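Local coordinates for protein Cel44C (Paenibacillus polymyxa, PDB 2YIH) that is the family 44 glycoside hydrolase part of a longer enzyme and cleaves the beta-1,4-glucan backbone of xyloglucan and probably cellulose, at residues Val138-Asn143 against Val213-Ala218; Gly171-Lys176 against Ala221-Ala226. The protein carries 8 engineered substitutions. One frame throughout, in Å; residues are numbered along the deposited sequence.

Interaction 1: Val138-Asn143 against Val213-Ala218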
loop_
_atom_site.group_PDB
_atom_site.type_symbol
_atom_site.label_atom_id
_atom_site.label_comp_id
_atom_site.label_asym_id
_atom_site.label_seq_id
_atom_site.Cartn_x
_atom_site.Cartn_y
_atom_site.Cartn_z
ATOM N N VAL A 138 23.446 12.604 4.281
ATOM C CA VAL A 138 22.993 11.422 5.063
ATOM C C VAL A 138 24.172 10.465 5.339
ATOM O O VAL A 138 24.981 10.153 4.424
ATOM C CB VAL A 138 21.880 10.671 4.303
ATOM C CG1 VAL A 138 21.499 9.336 5.030
ATOM C CG2 VAL A 138 20.617 11.552 4.161
ATOM N N VAL A 139 24.317 10.055 6.601
ATOM C CA VAL A 139 25.301 9.023 6.965
ATOM C C VAL A 139 24.515 7.950 7.696
ATOM O O VAL A 139 23.749 8.265 8.616
ATOM C CB VAL A 139 26.388 9.645 7.906
ATOM C CG1 VAL A 139 27.323 8.588 8.487
ATOM C CG2 VAL A 139 27.191 10.750 7.109
ATOM N N ASN A 140 24.700 6.699 7.278
ATOM C CA ASN A 140 23.862 5.632 7.794
ATOM C C ASN A 140 24.220 5.269 9.207
ATOM O O ASN A 140 23.313 5.088 10.062
ATOM C CB ASN A 140 23.945 4.409 6.889
ATOM C CG ASN A 140 23.254 4.641 5.578
ATOM O OD1 ASN A 140 22.302 5.439 5.497
ATOM N ND2 ASN A 140 23.753 4.014 4.536
ATOM N N ALA A 141 25.525 5.165 9.473
ATOM C CA ALA A 141 26.021 4.772 10.823
ATOM C C ALA A 141 26.961 5.839 11.418
ATOM O O ALA A 141 28.044 6.129 10.865
ATOM C CB ALA A 141 26.728 3.402 10.753
ATOM N N LYS A 142 26.534 6.433 12.523
ATOM C CA LYS A 142 27.246 7.547 13.139
ATOM C C LYS A 142 28.637 7.148 13.631
ATOM O O LYS A 142 29.591 7.944 13.541
ATOM C CB LYS A 142 26.421 8.113 14.315
ATOM C CG LYS A 142 26.967 9.435 14.834
ATOM C CD LYS A 142 26.157 9.946 16.052
ATOM C CE LYS A 142 26.607 11.401 16.356
ATOM N NZ LYS A 142 25.972 11.886 17.658
ATOM N N ASN A 143 28.746 5.927 14.156
ATOM C CA ASN A 143 30.026 5.499 14.779
ATOM C C ASN A 143 30.550 6.510 15.819
ATOM O O ASN A 143 31.743 6.843 15.860
ATOM C CB ASN A 143 31.098 5.172 13.701
ATOM C CG ASN A 143 30.697 3.997 12.798
ATOM O OD1 ASN A 143 31.020 3.969 11.591
ATOM N ND2 ASN A 143 29.927 3.083 13.338
ATOM N N VAL A 213 21.871 -2.142 1.080
ATOM C CA VAL A 213 22.595 -2.984 2.047
ATOM C C VAL A 213 23.212 -2.141 3.140
ATOM O O VAL A 213 23.074 -2.460 4.317
ATOM C CB VAL A 213 23.683 -3.807 1.336
ATOM C CG1 VAL A 213 24.664 -4.457 2.372
ATOM C CG2 VAL A 213 23.010 -4.815 0.422
ATOM N N SER A 214 23.824 -1.012 2.770
ATOM C CA SER A 214 24.418 -0.132 3.791
ATOM C C SER A 214 23.378 0.423 4.781
ATOM O O SER A 214 23.613 0.451 5.989
ATOM C CB SER A 214 25.181 1.032 3.134
ATOM O OG SER A 214 25.732 1.869 4.142
ATOM N N LEU A 215 22.227 0.851 4.275
ATOM C CA LEU A 215 21.219 1.471 5.150
ATOM C C LEU A 215 20.560 0.366 6.005
ATOM O O LEU A 215 20.382 0.536 7.219
ATOM C CB LEU A 215 20.166 2.221 4.319
ATOM C CG LEU A 215 18.959 2.777 5.097
ATOM C CD1 LEU A 215 19.374 3.623 6.303
ATOM C CD2 LEU A 215 18.095 3.608 4.068
ATOM N N SER A 216 20.256 -0.771 5.382
ATOM C CA SER A 216 19.573 -1.848 6.091
ATOM C C SER A 216 20.455 -2.345 7.226
ATOM O O SER A 216 19.982 -2.503 8.356
ATOM C CB SER A 216 19.228 -3.020 5.166
ATOM O OG SER A 216 18.426 -3.954 5.884
ATOM N N LYS A 217 21.754 -2.524 6.954
ATOM C CA LYS A 217 22.675 -2.932 8.041
ATOM C C LYS A 217 22.645 -1.970 9.208
ATOM O O LYS A 217 22.634 -2.403 10.367
ATOM C CB LYS A 217 24.112 -3.015 7.525
ATOM C CG LYS A 217 24.308 -4.243 6.690
ATOM C CD LYS A 217 25.582 -4.096 5.861
ATOM C CE LYS A 217 26.780 -3.716 6.692
ATOM N NZ LYS A 217 28.014 -3.827 5.830
ATOM N N ALA A 218 22.674 -0.676 8.909
ATOM C CA ALA A 218 22.669 0.322 9.970
ATOM C C ALA A 218 21.417 0.251 10.814
ATOM O O ALA A 218 21.477 0.432 12.010
ATOM C CB ALA A 218 22.864 1.737 9.402
#
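Asn140 reaches across to the helix at Ser214 with its carboxamide, and the polar part of the contact is one hydrogen bond: Asn140 ND2 donates an N-H hydrogen bond to Ser214 OG at 2.9 Å. The bond is fairly straight, with an N-H...O angle of 155°, and the hydroxyl oxygen lies almost in the amide plane, where an N-H of ND2 points. The serine hydroxyl is presented by a chi1 of 179°, which sets OG anti to its own backbone N and beside the carbonyl carbon. Asparagine suits the place because its short side chain carries an N-H donor at its end and still lets the backbone come close to the helix.

The rest is van der Waals packing. Leu215 crosses the Asn140 side chain at about a right angle, and its CD1 comes to 3.5 Å from Asn140 OD1, so the two ends of the amide meet different neighbours, a hydroxyl and a methyl. One turn further along the helix, Ala218 puts its CB against the Asn140 backbone, 3.4 Å from Asn140 O, and lies 3.8 Å from Asn140 CB. Ala141 adds a looser methyl contact, its CB 4.4 Å from Ala218 CB. The small alanines allow this close approach.

Val159, at the start of helix 159-170, touches both Asn140 and Leu215 and so fills in beside the pair. The arrangement is plain packing on the outside of a TIM barrel: a loop leaving the short strand 135-139 rests on helix 205-222, one of the helices surrounding the parallel barrel.

Interaction 2: Gly171-Lys176 against Ala221-Ala226. With EDO (1,2-ethanediol), chain I.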
loop_
_atom_site.group_PDB
_atom_site.type_symbol
_atom_site.label_atom_id
_atom_site.label_comp_id
_atom_site.label_asym_id
_atom_site.label_seq_id
_atom_site.Cartn_x
_atom_site.Cartn_y
_atom_site.Cartn_z
ATOM N N GLY A 171 10.528 1.830 22.470
ATOM C CA GLY A 171 10.986 0.439 22.488
ATOM C C GLY A 171 11.217 -0.119 21.094
ATOM O O GLY A 171 11.024 0.592 20.078
ATOM N N THR A 172 11.606 -1.393 21.019
ATOM C CA THR A 172 11.908 -1.992 19.718
ATOM C C THR A 172 10.646 -2.467 18.992
ATOM O O THR A 172 9.561 -2.579 19.586
ATOM C CB THR A 172 12.865 -3.170 19.855
ATOM O OG1 THR A 172 12.249 -4.192 20.656
ATOM C CG2 THR A 172 14.166 -2.731 20.504
ATOM N N ALA A 173 10.800 -2.787 17.713
ATOM C CA ALA A 173 9.694 -3.257 16.879
ATOM C C ALA A 173 8.939 -4.438 17.486
ATOM O O ALA A 173 7.731 -4.581 17.278
ATOM C CB ALA A 173 10.214 -3.643 15.490
ATOM N N SER A 174 9.652 -5.289 18.214
ATOM C CA SER A 174 9.079 -6.506 18.802
ATOM C C SER A 174 8.130 -6.199 19.944
ATOM O O SER A 174 7.422 -7.096 20.433
ATOM C CB SER A 174 10.186 -7.408 19.346
ATOM O OG SER A 174 10.920 -6.749 20.353
ATOM N N THR A 175 8.159 -4.958 20.412
ATOM C CA THR A 175 7.293 -4.538 21.522
ATOM C C THR A 175 5.994 -3.966 20.987
ATOM O O THR A 175 5.889 -3.602 19.810
ATOM C CB THR A 175 7.959 -3.490 22.470
ATOM O OG1 THR A 175 8.026 -2.197 21.819
ATOM C CG2 THR A 175 9.352 -3.946 22.884
ATOM N N LYS A 176 5.012 -3.831 21.875
ATOM C CA LYS A 176 3.705 -3.332 21.473
ATOM C C LYS A 176 3.774 -1.919 20.892
ATOM O O LYS A 176 3.042 -1.608 19.952
ATOM C CB LYS A 176 2.746 -3.351 22.682
ATOM C CG LYS A 176 1.320 -2.924 22.359
ATOM C CD LYS A 176 0.514 -2.726 23.633
ATOM C CE LYS A 176 0.159 -4.056 24.268
ATOM N NZ LYS A 176 0.737 -4.155 25.635
ATOM N N ALA A 221 21.239 -2.958 12.963
ATOM C CA ALA A 221 22.167 -2.881 14.119
ATOM C C ALA A 221 21.534 -2.216 15.342
ATOM O O ALA A 221 21.915 -2.480 16.493
ATOM C CB ALA A 221 23.502 -2.187 13.729
ATOM N N ILE A 222 20.552 -1.355 15.102
ATOM C CA ILE A 222 19.786 -0.768 16.194
ATOM C C ILE A 222 18.595 -1.627 16.604
ATOM O O ILE A 222 18.301 -1.757 17.793
ATOM C CB ILE A 222 19.319 0.664 15.876
ATOM C CG1 ILE A 222 20.474 1.509 15.316
ATOM C CG2 ILE A 222 18.733 1.314 17.116
ATOM C CD1 ILE A 222 21.711 1.602 16.252
ATOM N N ASP A 223 17.872 -2.163 15.613
ATOM C CA ASP A 223 16.653 -2.926 15.892
ATOM C C ASP A 223 16.543 -4.070 14.903
ATOM O O ASP A 223 16.020 -3.907 13.794
ATOM C CB ASP A 223 15.421 -2.008 15.848
ATOM C CG ASP A 223 14.139 -2.708 16.322
ATOM O OD1 ASP A 223 14.165 -3.939 16.559
ATOM O OD2 ASP A 223 13.109 -2.013 16.465
ATOM N N ALA A 224 16.991 -5.249 15.330
ATOM C CA ALA A 224 17.030 -6.419 14.457
ATOM C C ALA A 224 15.624 -6.905 14.087
ATOM O O ALA A 224 15.426 -7.580 13.069
ATOM C CB ALA A 224 17.825 -7.572 15.151
ATOM N N GLY A 225 14.647 -6.551 14.914
ATOM C CA GLY A 225 13.289 -7.033 14.684
ATOM C C GLY A 225 12.488 -6.132 13.755
ATOM O O GLY A 225 11.382 -6.487 13.347
ATOM N N ALA A 226 13.012 -4.948 13.451
ATOM C CA ALA A 226 12.270 -4.025 12.543
ATOM C C ALA A 226 12.251 -4.628 11.153
ATOM O O ALA A 226 13.263 -5.173 10.715
ATOM C CB ALA A 226 12.956 -2.662 12.502
HETATM C C1 EDO I . 16.808 -5.196 19.937
HETATM O O1 EDO I . 15.824 -5.563 18.956
HETATM C C2 EDO I . 18.049 -4.625 19.261
HETATM O O2 EDO I . 18.398 -5.360 18.074
HETATM O O HOH W 1 12.469 -5.710 17.779
#
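A single carboxylate, that of Asp223, bonds to two beta turns far apart in the sequence that face each other. Across the contact, Ala173 N donates to Asp223 OD2 at 2.7 Å. The bond is nearly straight (161°) and uses the syn lone pair of that oxygen. The other oxygen works at home: Gly225 N reaches Asp223 OD1 from above the carboxylate plane, making an Asx turn within the type I turn Asp223-Ala226. Asp223 OD1 also accepts from a water, 2.7 Å away, and this water takes the N-H of Ser174, bridging the turns. A chi1 of -172° extends the Asp223 carboxylate away from its own N toward the 171-176 loop, and aspartate is short enough to serve both segments.

The facing turn, Thr172-Thr175, is braced by Thr172 O, which accepts from both Thr175 N and Thr175 OG1, the latter at 2.7 Å. Ala173 CB packs 3.6 Å from Ala226 CA, a fit that suits a methyl. A 1,2-ethanediol, probably from the crystallisation liquor, accepts from Ala224 N.

Val167 of helix 159-170 touches both Thr172 and Asp223. The contact thus joins the loop between that helix and strand 181-184 to the one between helix 205-222 and strand 227-233.

Overall arrangement
The two contacts lie about 16 Å apart, centre to centre, on the same side of the chain's centre, and both involve helix 205-222: interaction 1 takes residues 213-218 of it, while interaction 2 uses the turn that follows its weakly bonded end. Along the chain their segments alternate, in the order 138-143, 171-176, 213-218, 221-226. Helix 159-170 also runs between them, its first residues beside interaction 1 and the loop after it forming half of interaction 2. Interaction 1 thus sets a loop on helix 205-222, and interaction 2 joins the loop after helix 159-170 to the turn after helix 205-222, both on the outside of the barrel and away from the glycan-binding pocket.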